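Local coordinates for teichoic acid D-alanine hydrolase (Staphylococcus aureus, PDB 5ZH8), which hydrolyses the ester bonds that hold D-alanine on wall and lipoteichoic acids and influences methicillin resistance and cell-wall structure, at residues A[73-78]-A[94-99]; A[352-357]-A[377-382]; A[339-344]-A[370-375]. All coordinates share one frame; numbering follows the deposited sequence.

Interaction 1 of 3, residues A[73-78]-A[94-99]; sequences DPKYKK and IYENGK
Glu96 OE1 takes two donors from the start of helix 74-85. Tyr76 OH gives it a bond of 2.6 Å from OH to Glu96 OE1, arriving on the anti side of the carboxylate, while Lys75 NZ lies 2.8 Å from Glu96 OE1 and meets it from above the carboxylate plane. The second is a salt bridge, and Lys75 NZ is also hydrogen-bonded to Tyr359. Asp73, the N-cap residue of the helix, joins the network by a long salt bridge, 3.9 Å from its OD2 to Lys75 NZ; Lys75, between the two acids, probably eases the repulsion of their like charges. The glutamate chain, with CG anti to its backbone N (chi1 -167°) and extended beyond, reaches out from the strand to meet Tyr76 and Lys75. Next to the polar cluster, Ile94 sets CG2 against the edge of the Tyr76 ring, 3.9 Å from CE1, so the phenol has an apolar flank as well as a bonded hydroxyl. Ile94 and Glu96 alternate with Tyr95, whose side chain leaves the opposite face of the sheet for helix 292-303. The contact thus lays the first helical turn on strand 90-96 near the type I' turn, Glu96 to Lys99, that joins it to strand 99-106, with Tyr359 of strand 359-365 beside it.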
loop_
_atom_site.group_PDB
_atom_site.type_symbol
_atom_site.label_atom_id
_atom_site.label_comp_id
_atom_site.label_asym_id
_atom_site.label_seq_id
_atom_site.Cartn_x
_atom_site.Cartn_y
_atom_site.Cartn_z
ATOM N N ASP A 73 -1.971 10.783 32.444
ATOM C CA ASP A 73 -0.921 11.558 31.786
ATOM C C ASP A 73 -1.420 12.049 30.421
ATOM O O ASP A 73 -1.519 11.254 29.480
ATOM C CB ASP A 73 0.337 10.705 31.619
ATOM C CG ASP A 73 1.523 11.498 31.066
ATOM O OD1 ASP A 73 1.362 12.688 30.736
ATOM O OD2 ASP A 73 2.627 10.937 30.978
ATOM N N PRO A 74 -1.737 13.357 30.304
ATOM C CA PRO A 74 -2.330 13.942 29.091
ATOM C C PRO A 74 -1.704 13.506 27.769
ATOM O O PRO A 74 -2.439 13.307 26.805
ATOM C CB PRO A 74 -2.125 15.440 29.290
ATOM C CG PRO A 74 -2.124 15.616 30.758
ATOM C CD PRO A 74 -1.598 14.359 31.373
ATOM N N LYS A 75 -0.377 13.368 27.724
ATOM C CA LYS A 75 0.316 12.904 26.515
ATOM C C LYS A 75 -0.272 11.596 26.007
ATOM O O LYS A 75 -0.676 11.494 24.854
ATOM C CB LYS A 75 1.789 12.625 26.795
ATOM C CG LYS A 75 2.658 13.825 27.100
ATOM C CD LYS A 75 4.110 13.414 27.295
ATOM C CE LYS A 75 4.274 12.168 28.159
ATOM N NZ LYS A 75 5.644 12.040 28.720
ATOM N N TYR A 76 -0.286 10.598 26.890
ATOM C CA TYR A 76 -0.661 9.236 26.537
ATOM C C TYR A 76 -2.161 9.093 26.360
ATOM O O TYR A 76 -2.614 8.283 25.549
ATOM C CB TYR A 76 -0.148 8.250 27.587
ATOM C CG TYR A 76 1.356 8.252 27.673
ATOM C CD1 TYR A 76 2.132 7.854 26.586
ATOM C CD2 TYR A 76 2.008 8.672 28.825
ATOM C CE1 TYR A 76 3.512 7.868 26.652
ATOM C CE2 TYR A 76 3.390 8.675 28.901
ATOM C CZ TYR A 76 4.135 8.277 27.811
ATOM O OH TYR A 76 5.510 8.294 27.874
ATOM N N LYS A 77 -2.925 9.880 27.111
ATOM C CA LYS A 77 -4.365 9.925 26.925
ATOM C C LYS A 77 -4.706 10.411 25.517
ATOM O O LYS A 77 -5.600 9.877 24.856
ATOM C CB LYS A 77 -5.007 10.841 27.956
ATOM C CG LYS A 77 -6.521 10.858 27.862
ATOM C CD LYS A 77 -7.167 11.564 29.043
ATOM C CE LYS A 77 -8.671 11.686 28.848
ATOM N NZ LYS A 77 -9.307 10.403 28.413
ATOM N N LYS A 78 -3.968 11.430 25.079
ATOM C CA LYS A 78 -4.137 12.029 23.762
ATOM C C LYS A 78 -3.802 11.010 22.678
ATOM O O LYS A 78 -4.472 10.939 21.658
ATOM C CB LYS A 78 -3.224 13.253 23.636
ATOM C CG LYS A 78 -3.787 14.419 22.839
ATOM C CD LYS A 78 -2.768 15.562 22.779
ATOM C CE LYS A 78 -3.336 16.949 23.138
ATOM N NZ LYS A 78 -3.956 17.705 22.013
ATOM N N ILE A 94 5.580 2.653 23.889
ATOM C CA ILE A 94 6.323 3.896 24.039
ATOM C C ILE A 94 7.185 3.835 25.294
ATOM O O ILE A 94 6.689 3.571 26.390
ATOM C CB ILE A 94 5.382 5.117 24.114
ATOM C CG1 ILE A 94 4.495 5.173 22.863
ATOM C CG2 ILE A 94 6.198 6.397 24.270
ATOM C CD1 ILE A 94 3.489 6.301 22.847
ATOM N N TYR A 95 8.481 4.065 25.112
ATOM C CA TYR A 95 9.436 4.123 26.216
ATOM C C TYR A 95 9.833 5.572 26.464
ATOM O O TYR A 95 10.112 6.316 25.517
ATOM C CB TYR A 95 10.689 3.308 25.895
ATOM C CG TYR A 95 10.493 1.823 26.000
ATOM C CD1 TYR A 95 9.782 1.130 25.029
ATOM C CD2 TYR A 95 11.028 1.101 27.065
ATOM C CE1 TYR A 95 9.591 -0.243 25.121
ATOM C CE2 TYR A 95 10.849 -0.270 27.163
ATOM C CZ TYR A 95 10.135 -0.938 26.183
ATOM O OH TYR A 95 9.940 -2.293 26.259
ATOM N N GLU A 96 9.863 5.965 27.731
ATOM C CA GLU A 96 10.283 7.304 28.118
ATOM C C GLU A 96 11.459 7.202 29.087
ATOM O O GLU A 96 11.346 6.597 30.158
ATOM C CB GLU A 96 9.120 8.045 28.764
ATOM C CG GLU A 96 9.335 9.534 28.925
ATOM C CD GLU A 96 8.145 10.221 29.565
ATOM O OE1 GLU A 96 7.023 9.678 29.495
ATOM O OE2 GLU A 96 8.324 11.317 30.138
ATOM N N ASN A 97 12.590 7.783 28.704
ATOM C CA ASN A 97 13.827 7.645 29.466
ATOM C C ASN A 97 14.061 6.195 29.905
ATOM O O ASN A 97 14.384 5.926 31.061
ATOM C CB ASN A 97 13.813 8.592 30.670
ATOM C CG ASN A 97 13.813 10.056 30.263
ATOM O OD1 ASN A 97 13.018 10.841 30.763
ATOM N ND2 ASN A 97 14.705 10.432 29.354
ATOM N N GLY A 98 13.874 5.265 28.968
ATOM C CA GLY A 98 14.170 3.855 29.193
ATOM C C GLY A 98 13.045 3.038 29.794
ATOM O O GLY A 98 13.093 1.811 29.759
ATOM N N LYS A 99 12.033 3.702 30.348
ATOM C CA LYS A 99 10.910 3.009 30.985
ATOM C C LYS A 99 9.724 2.856 30.039
ATOM O O LYS A 99 9.431 3.749 29.254
ATOM C CB LYS A 99 10.459 3.766 32.230
ATOM C CG LYS A 99 11.585 4.058 33.205
ATOM C CD LYS A 99 11.088 4.157 34.636
ATOM C CE LYS A 99 12.253 4.139 35.610
ATOM N NZ LYS A 99 11.797 4.166 37.033
#

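Interaction 2 of 3, residues A[352-357]-A[377-382]; sequences TVYYND and HIYNDI
Tyr354 turns an edge of its ring to a face of Tyr379, a T-shaped stack with centroids 5.6 Å apart and planes at 88°. CD2 is the atom at that edge, 3.8 Å from CB of Tyr379 and equally close to its CG, so the strand residue points at the root of the helix tyrosine. Tyr354 CB lies over the same ring, 3.9 Å from Tyr379 CD1. A chi1 of -174° swings the Tyr379 ring off the helix toward the strand and past Tyr354, bringing its hydroxyl to the strand's end. There Asn356 ND2 approaches obliquely, 2.9 Å from Tyr379 OH, with the amide and ring planes 54° apart. Both polar ends have other partners: Tyr379 OH is bonded to the carbonyl of Thr338, and the Asn356 amide to Gln385 through ND2 and to the backbone of Lys358 and Tyr359 through OD1. Tyr355 points away, to the other face of the sheet and helix 292-303. Strand 349-355 is therefore sandwiched between two helices, with the C-terminal helix 371-382 on the Tyr354 side and strands 340-346 and 359-365 as its neighbours in the sheet.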
loop_
_atom_site.group_PDB
_atom_site.type_symbol
_atom_site.label_atom_id
_atom_site.label_comp_id
_atom_site.label_asym_id
_atom_site.label_seq_id
_atom_site.Cartn_x
_atom_site.Cartn_y
_atom_site.Cartn_z
ATOM N N THR A 352 6.873 0.307 12.432
ATOM C CA THR A 352 7.573 1.579 12.350
ATOM C C THR A 352 8.029 2.027 13.733
ATOM O O THR A 352 7.344 1.800 14.727
ATOM C CB THR A 352 6.681 2.656 11.696
ATOM O OG1 THR A 352 6.124 2.149 10.470
ATOM C CG2 THR A 352 7.476 3.912 11.394
ATOM N N VAL A 353 9.206 2.646 13.780
ATOM C CA VAL A 353 9.828 3.072 15.029
ATOM C C VAL A 353 10.390 4.461 14.816
ATOM O O VAL A 353 11.177 4.677 13.901
ATOM C CB VAL A 353 11.005 2.157 15.452
ATOM C CG1 VAL A 353 11.503 2.538 16.838
ATOM C CG2 VAL A 353 10.612 0.686 15.418
ATOM N N TYR A 354 9.969 5.400 15.649
ATOM C CA TYR A 354 10.584 6.721 15.721
ATOM C C TYR A 354 11.171 6.823 17.110
ATOM O O TYR A 354 10.496 6.475 18.081
ATOM C CB TYR A 354 9.536 7.816 15.569
ATOM C CG TYR A 354 9.221 8.264 14.160
ATOM C CD1 TYR A 354 9.395 7.431 13.061
ATOM C CD2 TYR A 354 8.695 9.531 13.945
ATOM C CE1 TYR A 354 9.080 7.871 11.791
ATOM C CE2 TYR A 354 8.371 9.971 12.688
ATOM C CZ TYR A 354 8.564 9.147 11.616
ATOM O OH TYR A 354 8.232 9.634 10.377
ATOM N N TYR A 355 12.418 7.280 17.221
ATOM C CA TYR A 355 12.991 7.471 18.544
ATOM C C TYR A 355 14.080 8.512 18.628
ATOM O O TYR A 355 14.640 8.940 17.615
ATOM C CB TYR A 355 13.491 6.142 19.123
ATOM C CG TYR A 355 14.778 5.599 18.551
ATOM C CD1 TYR A 355 16.007 5.975 19.077
ATOM C CD2 TYR A 355 14.766 4.671 17.519
ATOM C CE1 TYR A 355 17.183 5.461 18.572
ATOM C CE2 TYR A 355 15.947 4.150 17.010
ATOM C CZ TYR A 355 17.148 4.549 17.541
ATOM O OH TYR A 355 18.324 4.047 17.042
ATOM N N ASN A 356 14.336 8.925 19.867
ATOM C CA ASN A 356 15.456 9.787 20.214
ATOM C C ASN A 356 15.969 9.376 21.607
ATOM O O ASN A 356 15.751 8.234 22.023
ATOM C CB ASN A 356 15.067 11.277 20.109
ATOM C CG ASN A 356 13.964 11.684 21.062
ATOM O OD1 ASN A 356 13.732 11.047 22.083
ATOM N ND2 ASN A 356 13.293 12.775 20.740
ATOM N N ASP A 357 16.643 10.270 22.327
ATOM C CA ASP A 357 17.202 9.905 23.631
ATOM C C ASP A 357 16.169 9.893 24.764
ATOM O O ASP A 357 16.464 9.397 25.849
ATOM C CB ASP A 357 18.379 10.812 23.988
ATOM C CG ASP A 357 19.628 10.518 23.161
ATOM O OD1 ASP A 357 19.600 9.621 22.288
ATOM O OD2 ASP A 357 20.649 11.201 23.379
ATOM N N HIS A 377 2.419 11.963 13.994
ATOM C CA HIS A 377 1.484 12.722 14.796
ATOM C C HIS A 377 1.771 12.499 16.273
ATOM O O HIS A 377 1.670 13.418 17.075
ATOM C CB HIS A 377 0.056 12.323 14.458
ATOM C CG HIS A 377 -0.975 13.060 15.247
ATOM N ND1 HIS A 377 -1.195 14.413 15.105
ATOM C CD2 HIS A 377 -1.851 12.632 16.185
ATOM C CE1 HIS A 377 -2.156 14.789 15.925
ATOM N NE2 HIS A 377 -2.579 13.726 16.584
ATOM N N ILE A 378 2.143 11.277 16.627
ATOM C CA ILE A 378 2.463 10.945 18.009
ATOM C C ILE A 378 3.792 11.588 18.434
ATOM O O ILE A 378 3.881 12.222 19.480
ATOM C CB ILE A 378 2.512 9.417 18.198
ATOM C CG1 ILE A 378 1.098 8.844 18.087
ATOM C CG2 ILE A 378 3.145 9.047 19.530
ATOM C CD1 ILE A 378 1.034 7.328 18.089
ATOM N N TYR A 379 4.814 11.433 17.609
ATOM C CA TYR A 379 6.160 11.887 17.942
ATOM C C TYR A 379 6.302 13.420 17.871
ATOM O O TYR A 379 6.847 14.054 18.780
ATOM C CB TYR A 379 7.144 11.207 16.996
ATOM C CG TYR A 379 8.608 11.454 17.278
ATOM C CD1 TYR A 379 9.294 10.705 18.230
ATOM C CD2 TYR A 379 9.319 12.408 16.553
ATOM C CE1 TYR A 379 10.644 10.916 18.462
ATOM C CE2 TYR A 379 10.664 12.631 16.777
ATOM C CZ TYR A 379 11.326 11.884 17.727
ATOM O OH TYR A 379 12.667 12.103 17.937
ATOM N N ASN A 380 5.814 14.001 16.782
ATOM C CA ASN A 380 5.956 15.428 16.550
ATOM C C ASN A 380 4.844 16.235 17.207
ATOM O O ASN A 380 5.122 17.199 17.915
ATOM C CB ASN A 380 5.988 15.721 15.048
ATOM C CG ASN A 380 7.163 15.067 14.355
ATOM O OD1 ASN A 380 8.251 14.977 14.916
ATOM N ND2 ASN A 380 6.958 14.623 13.128
ATOM N N ASP A 381 3.588 15.863 16.977
ATOM C CA ASP A 381 2.480 16.697 17.436
ATOM C C ASP A 381 2.177 16.495 18.917
ATOM O O ASP A 381 2.111 17.465 19.674
ATOM C CB ASP A 381 1.225 16.484 16.578
ATOM C CG ASP A 381 1.447 16.848 15.111
ATOM O OD1 ASP A 381 2.338 17.679 14.820
ATOM O OD2 ASP A 381 0.732 16.306 14.242
ATOM N N ILE A 382 2.010 15.249 19.344
ATOM C CA ILE A 382 1.596 14.992 20.720
ATOM C C ILE A 382 2.779 15.052 21.684
ATOM O O ILE A 382 2.742 15.799 22.658
ATOM C CB ILE A 382 0.854 13.653 20.853
ATOM C CG1 ILE A 382 -0.406 13.671 19.976
ATOM C CG2 ILE A 382 0.501 13.396 22.308
ATOM C CD1 ILE A 382 -1.212 12.382 19.988
#

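Interaction 3 of 3, residues A[339-344]-A[370-375]; sequences LNRLNG and NNEVRI
A bidentate, side-on salt bridge between Arg341 and Glu372 ties strand 340-346 of the large antiparallel sheet to the first turn of helix 371-382, the C-terminal helix packed on that sheet in this beta-lactamase-family fold. Two nitrogens of the arginine each take one carboxylate oxygen: NE reaches Glu372 OE2 at 2.9 Å, and NH2 reaches Glu372 OE1 at 3.0 Å with a nearly straight N-H...O angle of 173°. Both oxygens are met on their syn sides and lie close to the guanidinium plane, but the carboxylate is twisted against that plane by 39°. The paired bonds fix the rotation of the guanidinium. Arg341 is extended from CG to NE, while Glu372 bends at chi2 (85°) to turn its carboxylate to meet it. Glu372 OE2 has a second donor in Tyr354 OH, from the adjacent strand, so the buried carboxylate is held from two strands and probably stays charged. Asn343 stands two residues along from Arg341, its CB over one face of the guanidinium, and hydrogen-bonds Thr352 through OD1. The second subunit reaches this region, with its Ser268 packing on Arg341 and its Asn267 on Asn343. At the helix start Asn370 is the N-cap: its OD1 accepts from Val373 N at 3.2 Å, the donor standing above the carbonyl plane, and more weakly from Glu372 N.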
loop_
_atom_site.group_PDB
_atom_site.type_symbol
_atom_site.label_atom_id
_atom_site.label_comp_id
_atom_site.label_asym_id
_atom_site.label_seq_id
_atom_site.Cartn_x
_atom_site.Cartn_y
_atom_site.Cartn_z
ATOM N N LEU A 339 15.317 12.722 14.621
ATOM C CA LEU A 339 14.901 11.392 15.078
ATOM C C LEU A 339 15.670 10.274 14.392
ATOM O O LEU A 339 16.282 10.487 13.353
ATOM C CB LEU A 339 13.403 11.200 14.815
ATOM C CG LEU A 339 12.932 11.393 13.361
ATOM C CD1 LEU A 339 13.082 10.119 12.533
ATOM C CD2 LEU A 339 11.484 11.874 13.325
ATOM N N ASN A 340 15.638 9.090 14.998
ATOM C CA ASN A 340 16.078 7.856 14.347
ATOM C C ASN A 340 14.835 7.056 13.978
ATOM O O ASN A 340 13.859 7.030 14.729
ATOM C CB ASN A 340 16.984 7.019 15.263
ATOM C CG ASN A 340 18.401 7.567 15.357
ATOM O OD1 ASN A 340 18.671 8.708 14.975
ATOM N ND2 ASN A 340 19.312 6.751 15.878
ATOM N N ARG A 341 14.886 6.390 12.831
ATOM C CA ARG A 341 13.719 5.735 12.277
ATOM C C ARG A 341 14.007 4.302 11.830
ATOM O O ARG A 341 15.035 4.035 11.207
ATOM C CB ARG A 341 13.200 6.560 11.099
ATOM C CG ARG A 341 12.157 5.873 10.235
ATOM C CD ARG A 341 11.695 6.809 9.132
ATOM N NE ARG A 341 10.555 6.271 8.387
ATOM C CZ ARG A 341 10.649 5.420 7.365
ATOM N NH1 ARG A 341 11.836 4.984 6.954
ATOM N NH2 ARG A 341 9.558 4.999 6.754
ATOM N N LEU A 342 13.093 3.396 12.169
ATOM C CA LEU A 342 13.025 2.072 11.549
ATOM C C LEU A 342 11.642 1.893 10.931
ATOM O O LEU A 342 10.660 2.461 11.410
ATOM C CB LEU A 342 13.268 0.946 12.559
ATOM C CG LEU A 342 14.692 0.767 13.072
ATOM C CD1 LEU A 342 14.985 1.731 14.199
ATOM C CD2 LEU A 342 14.926 -0.655 13.554
ATOM N N ASN A 343 11.581 1.104 9.864
ATOM C CA ASN A 343 10.325 0.828 9.200
ATOM C C ASN A 343 10.420 -0.421 8.321
ATOM O O ASN A 343 11.411 -0.625 7.626
ATOM C CB ASN A 343 9.889 2.031 8.358
ATOM C CG ASN A 343 8.581 1.783 7.640
ATOM O OD1 ASN A 343 7.501 1.988 8.190
ATOM N ND2 ASN A 343 8.678 1.357 6.396
ATOM N N GLY A 344 9.373 -1.242 8.359
ATOM C CA GLY A 344 9.244 -2.394 7.473
ATOM C C GLY A 344 7.802 -2.581 7.047
ATOM O O GLY A 344 6.896 -2.544 7.876
ATOM N N ASN A 370 -1.598 3.819 6.190
ATOM C CA ASN A 370 -0.563 4.820 6.395
ATOM C C ASN A 370 -0.135 4.864 7.862
ATOM O O ASN A 370 -0.771 5.518 8.698
ATOM C CB ASN A 370 -1.074 6.182 5.936
ATOM C CG ASN A 370 0.026 7.205 5.803
ATOM O OD1 ASN A 370 1.100 7.060 6.384
ATOM N ND2 ASN A 370 -0.241 8.253 5.033
ATOM N N ASN A 371 0.954 4.170 8.176
ATOM C CA ASN A 371 1.456 4.146 9.544
ATOM C C ASN A 371 2.295 5.398 9.858
ATOM O O ASN A 371 2.402 5.803 11.012
ATOM C CB ASN A 371 2.274 2.867 9.781
ATOM C CG ASN A 371 2.326 2.465 11.244
ATOM O OD1 ASN A 371 1.312 2.521 11.953
ATOM N ND2 ASN A 371 3.504 2.049 11.703
ATOM N N GLU A 372 2.881 6.007 8.827
ATOM C CA GLU A 372 3.851 7.100 9.011
ATOM C C GLU A 372 3.178 8.362 9.525
ATOM O O GLU A 372 3.711 9.046 10.389
ATOM C CB GLU A 372 4.569 7.420 7.705
ATOM C CG GLU A 372 5.876 8.168 7.908
ATOM C CD GLU A 372 7.065 7.255 8.185
ATOM O OE1 GLU A 372 7.006 6.076 7.807
ATOM O OE2 GLU A 372 8.074 7.718 8.760
ATOM N N VAL A 373 2.006 8.664 8.981
ATOM C CA VAL A 373 1.230 9.801 9.435
ATOM C C VAL A 373 0.905 9.629 10.913
ATOM O O VAL A 373 0.923 10.600 11.668
ATOM C CB VAL A 373 -0.067 9.978 8.611
ATOM C CG1 VAL A 373 -1.004 10.971 9.278
ATOM C CG2 VAL A 373 0.252 10.451 7.198
ATOM N N ARG A 374 0.629 8.394 11.324
ATOM C CA ARG A 374 0.250 8.129 12.712
ATOM C C ARG A 374 1.422 8.358 13.653
ATOM O O ARG A 374 1.308 9.096 14.625
ATOM C CB ARG A 374 -0.272 6.697 12.891
ATOM C CG ARG A 374 -1.496 6.335 12.060
ATOM C CD ARG A 374 -1.804 4.852 12.218
ATOM N NE ARG A 374 -3.085 4.449 11.634
ATOM C CZ ARG A 374 -4.272 4.708 12.169
ATOM N NH1 ARG A 374 -4.369 5.405 13.293
ATOM N NH2 ARG A 374 -5.372 4.283 11.567
ATOM N N ILE A 375 2.546 7.720 13.355
ATOM C CA ILE A 375 3.717 7.793 14.222
ATOM C C ILE A 375 4.296 9.216 14.259
ATOM O O ILE A 375 4.838 9.632 15.277
ATOM C CB ILE A 375 4.782 6.743 13.819
ATOM C CG1 ILE A 375 5.743 6.463 14.979
ATOM C CG2 ILE A 375 5.549 7.178 12.575
ATOM C CD1 ILE A 375 6.632 5.258 14.762
#

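All three contacts lay a helix on one antiparallel sheet, helix 74-85 in interaction 1 and helix 371-382 in interactions 2 and 3. The last two are the closest, with centres 8 Å apart; they share helix 371-382 and use neighbouring strands. Between them Tyr354 OH lies 2.5 Å from Glu372 OE2, a probable hydrogen bond, and Thr352 OG1 is 2.7 Å from Asn343 OD1. Interactions 1 and 2 have centres 11 Å apart and meet where the helices pack, Lys75 O lying 3.4 Å from Ile382 CG2. Interactions 1 and 3 do not touch; their nearest atoms are about 8 Å apart, with interaction 2 bridging them.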